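PDB 3FHF: N-glycosylase/DNA lyase from Methanocaldococcus jannaschii, which is an all-helical DNA glycosylase and lyase of the 8-oxoguanine DNA glycosylase family, in the helix-hairpin-helix clan. Local coordinates for residues D27-E32 against L200-W205; E42-E47 against D111-F116; E83-L88 against K95-I100; V121-L126 against H140-V145. All coordinates share one frame; numbering follows the deposited sequence.

Contact 1 of 4, residues D27-E32 against L200-W205; sequences DKRIQE and LDLYIW
Tyr203 and Asp27 share one ordered water, which bridges the flanks of two helices that make no direct hydrogen bond here. The water lies 2.6 Å from Tyr203 OH, at the edge of the phenol ring and in its plane, and it donates to Asp27 OD1 at 2.8 Å. The other carboxylate oxygen of Asp27 is engaged by Lys23, one turn earlier on helix 22-34.

Beside this polar link runs a short apolar seam. Leu202 CD1 fits between two side chains of the opposing helix, 3.9 Å from Ile30 CD1 and equally far from Arg29 CG. Ile30 and Leu202 lie alongside and point opposite ways, while the Arg29 stem runs roughly perpendicular to the leucine. With CG turned opposite the backbone N (chi1 -175°), and with bends at chi2 and chi3, Arg29 then carries its guanidinium off to the carbonyl of Val212 near the C-terminus. Its NH1 also makes a weak bond to Glu32 OE1, while Lys28 NZ holds Glu32 OE2 at 2.8 Å through the anti lone pair.

Leu202 also packs on Ile26 and Phe33. The charged groups are paired within helix 22-34 or with other parts of the chain, Asp201 with Arg143 among them. Between 27-32 and 200-205 that leaves methyl groups, the arginine stem and a single water: light packing without direct polar bonds.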
# COMPACT_ATOMS: atom_id res chain seq x y z
N ASP A 27 13.61 0.71 8.41
CA ASP A 27 13.67 2.16 8.58
C ASP A 27 14.15 2.84 7.30
O ASP A 27 13.66 3.91 6.96
CB ASP A 27 14.59 2.55 9.74
CG ASP A 27 13.94 2.32 11.11
OD1 ASP A 27 12.72 2.03 11.16
OD2 ASP A 27 14.65 2.44 12.13
N LYS A 28 15.11 2.23 6.61
CA LYS A 28 15.63 2.80 5.37
C LYS A 28 14.53 2.85 4.30
O LYS A 28 14.42 3.82 3.56
CB LYS A 28 16.79 1.96 4.84
CG LYS A 28 17.39 2.46 3.52
CD LYS A 28 17.94 3.88 3.67
CE LYS A 28 18.78 4.29 2.46
NZ LYS A 28 18.04 4.31 1.17
N ARG A 29 13.74 1.79 4.21
CA ARG A 29 12.65 1.75 3.24
C ARG A 29 11.65 2.85 3.58
O ARG A 29 11.13 3.54 2.69
CB ARG A 29 11.95 0.38 3.28
CG ARG A 29 10.88 0.20 2.21
CD ARG A 29 11.46 0.04 0.80
NE ARG A 29 12.19 -1.22 0.66
CZ ARG A 29 13.50 -1.36 0.87
NH1 ARG A 29 14.23 -0.31 1.22
NH2 ARG A 29 14.07 -2.55 0.75
N ILE A 30 11.37 3.02 4.87
CA ILE A 30 10.44 4.06 5.32
C ILE A 30 10.98 5.43 4.91
O ILE A 30 10.24 6.29 4.42
CB ILE A 30 10.25 4.01 6.86
CG1 ILE A 30 9.44 2.75 7.25
CG2 ILE A 30 9.53 5.26 7.35
CD1 ILE A 30 8.03 2.71 6.69
N GLN A 31 12.28 5.64 5.11
CA GLN A 31 12.88 6.91 4.73
C GLN A 31 12.75 7.15 3.24
O GLN A 31 12.55 8.28 2.80
CB GLN A 31 14.36 6.95 5.16
CG GLN A 31 14.52 7.17 6.65
CD GLN A 31 13.57 8.24 7.18
OE1 GLN A 31 12.54 7.93 7.79
NE2 GLN A 31 13.90 9.50 6.94
N GLU A 32 12.86 6.09 2.44
CA GLU A 32 12.71 6.23 1.00
C GLU A 32 11.30 6.72 0.66
O GLU A 32 11.12 7.53 -0.25
CB GLU A 32 13.03 4.90 0.30
CG GLU A 32 14.43 4.39 0.66
CD GLU A 32 14.80 3.08 -0.01
OE1 GLU A 32 13.90 2.32 -0.40
OE2 GLU A 32 16.02 2.80 -0.12
N LEU A 200 4.55 -0.77 10.69
CA LEU A 200 3.97 -2.05 11.10
C LEU A 200 3.74 -2.94 9.89
O LEU A 200 3.99 -4.14 9.94
CB LEU A 200 2.64 -1.84 11.83
CG LEU A 200 1.97 -3.10 12.38
CD1 LEU A 200 2.82 -3.65 13.51
CD2 LEU A 200 0.56 -2.80 12.88
N ASP A 201 3.26 -2.34 8.81
CA ASP A 201 2.98 -3.07 7.58
C ASP A 201 4.20 -3.84 7.09
O ASP A 201 4.08 -5.00 6.67
CB ASP A 201 2.49 -2.11 6.49
CG ASP A 201 2.28 -2.81 5.16
OD1 ASP A 201 3.20 -2.79 4.31
OD2 ASP A 201 1.19 -3.40 4.98
N LEU A 202 5.36 -3.19 7.12
CA LEU A 202 6.59 -3.84 6.67
C LEU A 202 7.07 -4.92 7.65
O LEU A 202 7.60 -5.94 7.23
CB LEU A 202 7.69 -2.79 6.42
CG LEU A 202 7.35 -1.79 5.30
CD1 LEU A 202 8.50 -0.80 5.10
CD2 LEU A 202 7.09 -2.55 4.00
N TYR A 203 6.88 -4.70 8.96
CA TYR A 203 7.28 -5.71 9.93
C TYR A 203 6.42 -6.95 9.73
O TYR A 203 6.91 -8.08 9.79
CB TYR A 203 7.12 -5.22 11.38
CG TYR A 203 8.29 -4.40 11.87
CD1 TYR A 203 8.41 -3.05 11.55
CD2 TYR A 203 9.30 -4.99 12.64
CE1 TYR A 203 9.50 -2.30 11.99
CE2 TYR A 203 10.39 -4.25 13.08
CZ TYR A 203 10.48 -2.90 12.75
OH TYR A 203 11.56 -2.18 13.19
N ILE A 204 5.13 -6.75 9.49
CA ILE A 204 4.22 -7.86 9.27
C ILE A 204 4.60 -8.63 8.00
O ILE A 204 4.63 -9.87 8.00
CB ILE A 204 2.76 -7.38 9.18
CG1 ILE A 204 2.32 -6.88 10.56
CG2 ILE A 204 1.86 -8.50 8.68
CD1 ILE A 204 0.89 -6.40 10.64
N TRP A 205 4.89 -7.92 6.91
CA TRP A 205 5.28 -8.59 5.68
C TRP A 205 6.60 -9.33 5.89
O TRP A 205 6.78 -10.44 5.39
CB TRP A 205 5.42 -7.61 4.51
CG TRP A 205 4.16 -7.47 3.71
CD1 TRP A 205 3.31 -6.40 3.68
CD2 TRP A 205 3.59 -8.45 2.83
NE1 TRP A 205 2.25 -6.65 2.85
CE2 TRP A 205 2.39 -7.91 2.32
CE3 TRP A 205 3.98 -9.73 2.44
CZ2 TRP A 205 1.58 -8.61 1.42
CZ3 TRP A 205 3.16 -10.43 1.55
CH2 TRP A 205 1.98 -9.87 1.05
O HOH W 1 11.10 0.39 12.80

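Contact 2 of 4, residues E42-E47 against D111-F116; sequences EEWFKE and DIVESF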
# COMPACT_ATOMS: atom_id res chain seq x y z
N GLU A 42 5.32 14.12 -11.24
CA GLU A 42 5.50 13.00 -12.15
C GLU A 42 5.90 11.74 -11.39
O GLU A 42 5.38 10.65 -11.66
CB GLU A 42 6.57 13.33 -13.20
CG GLU A 42 6.30 14.61 -13.98
CD GLU A 42 6.32 15.85 -13.10
OE1 GLU A 42 7.33 16.05 -12.40
OE2 GLU A 42 5.34 16.62 -13.10
N GLU A 43 6.81 11.89 -10.43
CA GLU A 43 7.27 10.77 -9.62
C GLU A 43 6.13 10.18 -8.80
O GLU A 43 6.02 8.97 -8.65
CB GLU A 43 8.40 11.22 -8.69
CG GLU A 43 9.70 11.55 -9.41
CD GLU A 43 10.34 10.32 -10.02
OE1 GLU A 43 10.82 9.45 -9.26
OE2 GLU A 43 10.37 10.22 -11.27
N TRP A 44 5.30 11.06 -8.25
CA TRP A 44 4.16 10.62 -7.46
C TRP A 44 3.15 9.87 -8.34
O TRP A 44 2.59 8.85 -7.92
CB TRP A 44 3.47 11.81 -6.79
CG TRP A 44 4.17 12.33 -5.57
CD1 TRP A 44 5.48 12.69 -5.45
CD2 TRP A 44 3.56 12.59 -4.30
NE1 TRP A 44 5.73 13.17 -4.19
CE2 TRP A 44 4.57 13.12 -3.46
CE3 TRP A 44 2.27 12.43 -3.79
CZ2 TRP A 44 4.32 13.49 -2.14
CZ3 TRP A 44 2.02 12.81 -2.47
CH2 TRP A 44 3.05 13.33 -1.66
N PHE A 45 2.92 10.36 -9.56
CA PHE A 45 1.97 9.70 -10.45
C PHE A 45 2.42 8.28 -10.80
O PHE A 45 1.59 7.38 -10.98
CB PHE A 45 1.77 10.49 -11.75
CG PHE A 45 0.65 9.95 -12.61
CD1 PHE A 45 -0.67 10.11 -12.22
CD2 PHE A 45 0.92 9.24 -13.77
CE1 PHE A 45 -1.71 9.55 -12.96
CE2 PHE A 45 -0.11 8.67 -14.52
CZ PHE A 45 -1.43 8.83 -14.12
N LYS A 46 3.74 8.09 -10.92
CA LYS A 46 4.28 6.77 -11.22
C LYS A 46 4.00 5.81 -10.07
O LYS A 46 3.76 4.62 -10.28
CB LYS A 46 5.79 6.82 -11.46
CG LYS A 46 6.23 7.08 -12.89
CD LYS A 46 6.01 8.52 -13.30
CE LYS A 46 6.84 8.86 -14.53
NZ LYS A 46 6.75 10.30 -14.88
N GLU A 47 4.05 6.32 -8.84
CA GLU A 47 3.78 5.47 -7.67
C GLU A 47 2.30 5.13 -7.61
O GLU A 47 1.93 4.05 -7.14
CB GLU A 47 4.20 6.15 -6.38
CG GLU A 47 5.69 6.14 -6.15
CD GLU A 47 6.27 4.74 -6.12
OE1 GLU A 47 5.91 3.96 -5.21
OE2 GLU A 47 7.09 4.42 -7.00
N ASP A 111 0.40 17.78 -5.82
CA ASP A 111 -0.21 19.04 -5.42
C ASP A 111 -1.63 18.83 -4.90
O ASP A 111 -2.05 19.48 -3.95
CB ASP A 111 -0.25 20.02 -6.60
CG ASP A 111 1.13 20.30 -7.16
OD1 ASP A 111 2.08 20.42 -6.36
OD2 ASP A 111 1.25 20.39 -8.39
N ILE A 112 -2.37 17.92 -5.52
CA ILE A 112 -3.73 17.63 -5.10
C ILE A 112 -3.73 16.99 -3.71
O ILE A 112 -4.43 17.45 -2.80
CB ILE A 112 -4.43 16.64 -6.06
CG1 ILE A 112 -4.63 17.29 -7.43
CG2 ILE A 112 -5.78 16.21 -5.47
CD1 ILE A 112 -5.07 16.31 -8.52
N VAL A 113 -2.95 15.93 -3.55
CA VAL A 113 -2.87 15.23 -2.27
C VAL A 113 -2.42 16.12 -1.11
O VAL A 113 -2.98 16.07 -0.01
CB VAL A 113 -1.94 13.99 -2.37
CG1 VAL A 113 -1.60 13.44 -0.98
CG2 VAL A 113 -2.62 12.90 -3.19
N GLU A 114 -1.41 16.96 -1.34
CA GLU A 114 -0.91 17.82 -0.28
C GLU A 114 -1.84 18.99 0.05
O GLU A 114 -1.70 19.62 1.10
CB GLU A 114 0.48 18.35 -0.63
CG GLU A 114 1.51 17.26 -0.87
CD GLU A 114 2.93 17.78 -0.83
OE1 GLU A 114 3.23 18.81 -1.49
OE2 GLU A 114 3.76 17.15 -0.14
N SER A 115 -2.81 19.26 -0.82
CA SER A 115 -3.74 20.36 -0.58
C SER A 115 -4.72 20.02 0.54
O SER A 115 -5.22 20.91 1.22
CB SER A 115 -4.52 20.68 -1.86
OG SER A 115 -5.51 19.70 -2.12
N PHE A 116 -4.99 18.73 0.74
CA PHE A 116 -5.93 18.31 1.77
C PHE A 116 -5.40 18.50 3.19
O PHE A 116 -4.19 18.54 3.43
CB PHE A 116 -6.33 16.85 1.56
CG PHE A 116 -7.19 16.64 0.34
CD1 PHE A 116 -8.52 17.04 0.34
CD2 PHE A 116 -6.65 16.09 -0.82
CE1 PHE A 116 -9.30 16.91 -0.81
CE2 PHE A 116 -7.43 15.96 -1.96
CZ PHE A 116 -8.76 16.38 -1.96
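The benzene rim of the Trp44 indole meets Val113 and Glu114, two consecutive residues of helix 109-115. Val113 comes in at the ring edge, near the ring plane, with CG1 4.0 Å from Trp44 CZ3. Its CB lies almost as close to the same carbon, so the valine branch point and one methyl both lean on the rim; with chi1 167° the CG1 branch, opposite the backbone N, is the one turned to the indole. Glu114 reaches in with an extended chain and runs roughly perpendicular to the indole; OE2 stands 4.2 Å from Trp44 CH2, with the carboxylate plane turned 70° from the ring. No hydrogen bond joins the segments.

The next shell sets these groups in place. Lys37 forms a salt bridge with Glu114 OE2, and Trp44 NE1 donates to the carbonyl of Phe36, whose ring also meets the indole edge-to-face. The NE1 bond probably helps fix the rotation of the indole. Farther along 111-116, Ser115 OG donates to Ile112 O at 2.6 Å, sharing that carbonyl with the backbone N of Ser115.

Helix 135-144 backs the site: Phe141 touches both Trp44 and Val113, and Leu142 also reaches Val113. The indole thus fills a corner where helices 41-54, 109-115 and 135-144 converge, with Val145 beside the indole and Tyr147 against Val113.

Contact 3 of 4, residues E83-L88 against K95-I100; sequences EKLKNL and KRAEYI
Helices 78-87 and 93-103, consecutive in the chain and joined by a short connection, come closest in these segments at Leu85 and Ala97, whose CA atoms are 7.4 Å apart. Such a short spacing goes with the small alanine on one side. Along 95-100 the helical hydrogen bonds run regularly, as in Ile100 N to Arg96 O at 3.0 Å. Near Leu88 they weaken, its backbone N making only weak bonds to Lys84 O and Leu85 O.

Leu85 carries the contact through one methyl. Its CD1 lies 3.8 Å from Ala97 N and 4.0 Å from Ala97 CB, so the leucine rests on the backbone of the opposing helix as much as on a side chain. With CG opposite the carbonyl carbon (chi1 -66°), Leu85 extends across the gap, and CD1 also approaches Arg96 CB at 4.3 Å. Arg96 starts toward the leucine but then leads its guanidinium away, where NH1 donates to the carbonyl of Ala55. Leu85 also packs on Leu53 of helix 41-54 and on Ile65 and Ile69 of helix 59-69. Asn87 ND2 makes a weak bond to Glu83 OE2 at 2.9 Å, on another side of helix 78-87 from Leu85.

Across the gap the contact is purely van der Waals, a leucine methyl seated on alanine and the root of an arginine. Ala97 also meets Arg78 and Glu82 of helix 78-87. With no polar bond between the segments, their approach depends on close apolar packing and on the small size of Ala97.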
# COMPACT_ATOMS: atom_id res chain seq x y z
N GLU A 83 -0.54 -2.62 -24.53
CA GLU A 83 0.36 -3.57 -25.18
C GLU A 83 1.56 -3.92 -24.30
O GLU A 83 1.93 -5.08 -24.17
CB GLU A 83 0.85 -3.00 -26.51
CG GLU A 83 1.63 -3.99 -27.35
CD GLU A 83 0.78 -5.14 -27.82
OE1 GLU A 83 -0.16 -4.90 -28.61
OE2 GLU A 83 1.03 -6.29 -27.40
N LYS A 84 2.17 -2.91 -23.69
CA LYS A 84 3.32 -3.16 -22.83
C LYS A 84 2.92 -3.95 -21.59
O LYS A 84 3.66 -4.84 -21.16
CB LYS A 84 3.98 -1.85 -22.43
CG LYS A 84 4.64 -1.14 -23.59
CD LYS A 84 5.46 0.05 -23.15
CE LYS A 84 6.15 0.71 -24.33
NZ LYS A 84 7.02 1.83 -23.90
N LEU A 85 1.76 -3.65 -21.03
CA LEU A 85 1.30 -4.34 -19.84
C LEU A 85 1.03 -5.81 -20.14
O LEU A 85 1.34 -6.69 -19.33
CB LEU A 85 0.04 -3.67 -19.28
CG LEU A 85 0.24 -2.24 -18.74
CD1 LEU A 85 -1.08 -1.69 -18.23
CD2 LEU A 85 1.28 -2.24 -17.63
N LYS A 86 0.45 -6.09 -21.30
CA LYS A 86 0.15 -7.46 -21.68
C LYS A 86 1.45 -8.24 -21.85
O LYS A 86 1.58 -9.36 -21.35
CB LYS A 86 -0.63 -7.50 -22.99
CG LYS A 86 -0.98 -8.91 -23.45
CD LYS A 86 -1.66 -8.92 -24.80
CE LYS A 86 -1.97 -10.34 -25.25
NZ LYS A 86 -2.56 -10.38 -26.62
N ASN A 87 2.41 -7.64 -22.54
CA ASN A 87 3.70 -8.27 -22.79
C ASN A 87 4.59 -8.35 -21.55
O ASN A 87 5.50 -9.18 -21.49
CB ASN A 87 4.45 -7.54 -23.91
CG ASN A 87 3.79 -7.73 -25.27
OD1 ASN A 87 3.55 -8.86 -25.69
ND2 ASN A 87 3.52 -6.63 -25.96
N LEU A 88 4.32 -7.50 -20.56
CA LEU A 88 5.12 -7.51 -19.35
C LEU A 88 4.63 -8.54 -18.33
O LEU A 88 5.23 -8.70 -17.27
CB LEU A 88 5.15 -6.11 -18.73
CG LEU A 88 6.05 -5.12 -19.50
CD1 LEU A 88 5.88 -3.72 -18.95
CD2 LEU A 88 7.50 -5.58 -19.38
N LYS A 95 -7.86 -3.54 -18.34
CA LYS A 95 -8.46 -2.70 -17.31
C LYS A 95 -7.47 -1.71 -16.69
O LYS A 95 -7.78 -0.53 -16.53
CB LYS A 95 -9.06 -3.55 -16.19
CG LYS A 95 -10.36 -4.25 -16.53
CD LYS A 95 -10.87 -5.00 -15.31
CE LYS A 95 -12.15 -5.76 -15.60
NZ LYS A 95 -12.61 -6.51 -14.40
N ARG A 96 -6.29 -2.20 -16.32
CA ARG A 96 -5.28 -1.35 -15.70
C ARG A 96 -4.83 -0.22 -16.62
O ARG A 96 -4.60 0.90 -16.16
CB ARG A 96 -4.09 -2.19 -15.24
CG ARG A 96 -4.46 -3.34 -14.30
CD ARG A 96 -5.32 -2.87 -13.12
NE ARG A 96 -5.96 -4.00 -12.45
CZ ARG A 96 -5.35 -4.83 -11.62
NH1 ARG A 96 -4.07 -4.66 -11.32
NH2 ARG A 96 -6.01 -5.86 -11.10
N ALA A 97 -4.69 -0.52 -17.91
CA ALA A 97 -4.28 0.49 -18.87
C ALA A 97 -5.32 1.61 -18.93
O ALA A 97 -4.98 2.79 -19.07
CB ALA A 97 -4.11 -0.14 -20.25
N GLU A 98 -6.59 1.23 -18.84
CA GLU A 98 -7.67 2.20 -18.87
C GLU A 98 -7.67 3.07 -17.61
O GLU A 98 -7.77 4.29 -17.68
CB GLU A 98 -9.02 1.49 -19.03
CG GLU A 98 -10.21 2.38 -18.72
CD GLU A 98 -11.53 1.68 -18.92
OE1 GLU A 98 -11.63 0.47 -18.59
OE2 GLU A 98 -12.48 2.33 -19.40
N TYR A 99 -7.56 2.43 -16.45
CA TYR A 99 -7.54 3.16 -15.18
C TYR A 99 -6.42 4.20 -15.18
O TYR A 99 -6.62 5.36 -14.80
CB TYR A 99 -7.32 2.22 -14.00
CG TYR A 99 -8.40 1.18 -13.78
CD1 TYR A 99 -9.73 1.44 -14.12
CD2 TYR A 99 -8.10 -0.04 -13.18
CE1 TYR A 99 -10.73 0.50 -13.87
CE2 TYR A 99 -9.09 -0.98 -12.92
CZ TYR A 99 -10.40 -0.71 -13.27
OH TYR A 99 -11.38 -1.64 -13.01
N ILE A 100 -5.24 3.77 -15.61
CA ILE A 100 -4.08 4.65 -15.65
C ILE A 100 -4.30 5.87 -16.53
O ILE A 100 -4.03 7.00 -16.11
CB ILE A 100 -2.82 3.88 -16.12
CG1 ILE A 100 -2.43 2.85 -15.06
CG2 ILE A 100 -1.67 4.85 -16.39
CD1 ILE A 100 -1.31 1.91 -15.48

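Contact 4 of 4, residues V121-L126 against H140-V145; sequences VAREFL and HFLRNV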
# COMPACT_ATOMS: atom_id res chain seq x y z
N VAL A 121 -8.38 12.44 4.69
CA VAL A 121 -9.28 13.13 3.77
C VAL A 121 -8.79 12.95 2.34
O VAL A 121 -9.58 12.83 1.40
CB VAL A 121 -9.36 14.63 4.12
CG1 VAL A 121 -10.00 15.40 2.99
CG2 VAL A 121 -10.18 14.82 5.40
N ALA A 122 -7.47 12.91 2.17
CA ALA A 122 -6.88 12.75 0.84
C ALA A 122 -7.27 11.36 0.32
O ALA A 122 -7.59 11.18 -0.86
CB ALA A 122 -5.36 12.88 0.90
N ARG A 123 -7.24 10.37 1.22
CA ARG A 123 -7.60 9.00 0.87
C ARG A 123 -9.02 8.95 0.31
O ARG A 123 -9.29 8.26 -0.67
CB ARG A 123 -7.50 8.08 2.09
CG ARG A 123 -7.87 6.63 1.77
CD ARG A 123 -7.39 5.66 2.84
NE ARG A 123 -7.94 5.96 4.16
CZ ARG A 123 -7.59 5.33 5.27
NH1 ARG A 123 -6.70 4.35 5.24
NH2 ARG A 123 -8.13 5.70 6.43
N GLU A 124 -9.92 9.70 0.95
CA GLU A 124 -11.32 9.76 0.52
C GLU A 124 -11.40 10.24 -0.92
O GLU A 124 -12.19 9.73 -1.72
CB GLU A 124 -12.12 10.72 1.41
CG GLU A 124 -12.35 10.26 2.85
CD GLU A 124 -13.07 11.32 3.69
OE1 GLU A 124 -13.95 12.00 3.14
OE2 GLU A 124 -12.77 11.45 4.90
N PHE A 125 -10.59 11.24 -1.27
CA PHE A 125 -10.60 11.75 -2.63
C PHE A 125 -10.09 10.71 -3.62
O PHE A 125 -10.65 10.54 -4.71
CB PHE A 125 -9.74 13.01 -2.74
CG PHE A 125 -9.20 13.25 -4.12
CD1 PHE A 125 -7.90 12.88 -4.44
CD2 PHE A 125 -10.03 13.76 -5.12
CE1 PHE A 125 -7.42 13.02 -5.74
CE2 PHE A 125 -9.56 13.90 -6.42
CZ PHE A 125 -8.25 13.53 -6.74
N LEU A 126 -9.01 10.02 -3.25
CA LEU A 126 -8.43 9.01 -4.13
C LEU A 126 -9.43 7.90 -4.43
O LEU A 126 -9.62 7.51 -5.59
CB LEU A 126 -7.17 8.41 -3.48
CG LEU A 126 -5.99 9.38 -3.33
CD1 LEU A 126 -4.92 8.75 -2.44
CD2 LEU A 126 -5.42 9.72 -4.71
N HIS A 140 -2.16 2.20 0.28
CA HIS A 140 -0.87 1.70 -0.18
C HIS A 140 -0.09 2.86 -0.81
O HIS A 140 1.09 3.08 -0.51
CB HIS A 140 -1.11 0.58 -1.20
CG HIS A 140 0.13 -0.17 -1.59
ND1 HIS A 140 0.15 -1.08 -2.62
CD2 HIS A 140 1.38 -0.16 -1.07
CE1 HIS A 140 1.37 -1.60 -2.72
NE2 HIS A 140 2.13 -1.06 -1.79
N PHE A 141 -0.78 3.61 -1.67
CA PHE A 141 -0.18 4.76 -2.35
C PHE A 141 0.30 5.81 -1.35
O PHE A 141 1.44 6.26 -1.41
CB PHE A 141 -1.20 5.38 -3.31
CG PHE A 141 -0.79 6.72 -3.86
CD1 PHE A 141 0.31 6.84 -4.70
CD2 PHE A 141 -1.49 7.86 -3.52
CE1 PHE A 141 0.71 8.09 -5.19
CE2 PHE A 141 -1.10 9.13 -4.00
CZ PHE A 141 0.00 9.23 -4.84
N LEU A 142 -0.57 6.21 -0.43
CA LEU A 142 -0.21 7.21 0.56
C LEU A 142 0.97 6.78 1.43
O LEU A 142 1.84 7.59 1.77
CB LEU A 142 -1.43 7.55 1.42
CG LEU A 142 -2.55 8.27 0.65
CD1 LEU A 142 -3.77 8.41 1.52
CD2 LEU A 142 -2.06 9.65 0.19
N ARG A 143 1.00 5.50 1.78
CA ARG A 143 2.11 4.97 2.58
C ARG A 143 3.40 5.09 1.75
O ARG A 143 4.44 5.58 2.24
CB ARG A 143 1.87 3.49 2.92
CG ARG A 143 2.75 2.89 4.05
CD ARG A 143 4.20 2.66 3.61
NE ARG A 143 4.28 1.68 2.52
CZ ARG A 143 4.21 0.37 2.68
NH1 ARG A 143 4.05 -0.14 3.90
NH2 ARG A 143 4.27 -0.44 1.64
N ASN A 144 3.33 4.67 0.49
CA ASN A 144 4.50 4.71 -0.38
C ASN A 144 5.05 6.10 -0.72
O ASN A 144 6.19 6.21 -1.17
CB ASN A 144 4.22 3.88 -1.64
CG ASN A 144 4.30 2.38 -1.37
OD1 ASN A 144 4.29 1.95 -0.22
ND2 ASN A 144 4.39 1.58 -2.42
N VAL A 145 4.26 7.14 -0.48
CA VAL A 145 4.75 8.49 -0.73
C VAL A 145 4.99 9.24 0.56
O VAL A 145 5.09 10.47 0.57
CB VAL A 145 3.80 9.30 -1.67
CG1 VAL A 145 3.70 8.60 -3.02
CG2 VAL A 145 2.43 9.48 -1.03
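The Phe141 ring receives Leu126 at its edge, near the ring plane, with Phe141 CD2 3.7 Å from Leu126 CD1. The two side chains are roughly perpendicular, and the methyl meets the rim of the ring. A second flat group, the guanidinium of Arg143, has Asn144 at its edge and in its plane. It grips Asn144 OD1 side-on with two nitrogens: NE at 2.8 Å, nearly along the C=O axis, and NH2 at 3.0 Å. Asn144 ND2 and His140 NE2 both bond the C-terminal carboxylate oxygen OXT of Lys214, and Arg143 NH1 forms a salt bridge with Asp201.

Leu142 is the other half of the interface. It reaches tip to tip toward Leu126, its CG 3.9 Å from Leu126 CD1, while its own CD1 rests 3.8 Å from Arg123 CB. Arg123 sets its CG opposite the backbone N (chi1 180°) and takes its charged end on to Glu183.

The axes of the helical segments 121-126 and 140-144 stay 10.8 Å apart at 132° between their directions. Helices 119-129 and 135-144, joined by a short connection, probably form the helix-hairpin-helix that names this clan. Helix 109-115 lies against both, Ile109 touching Leu126 and Val113 touching Leu142, and helix 41-54 meets the second where Cys51 and Thr54 touch His140.

All four contacts are buried helix-helix packings in a fold without strands, and their eight segments lie on eight different helices. Contact 4 lies nearest the chain centre, about 9 Å from it, and contact 3 farthest, about 20 Å; these two join helices consecutive in the chain. Contacts 2 and 4, with centres about 9 Å apart, meet through Phe116, Phe125 and Phe141. A salt bridge joins contact 4 to contact 1, whereas contact 3 touches contact 2 through Phe45 and Ile100. Contact 4 packs apolar groups together; contact 3 sets a leucine methyl on alanine and its backbone; contact 1 adds a bridging water, and contact 2 a carboxylate beside an indole.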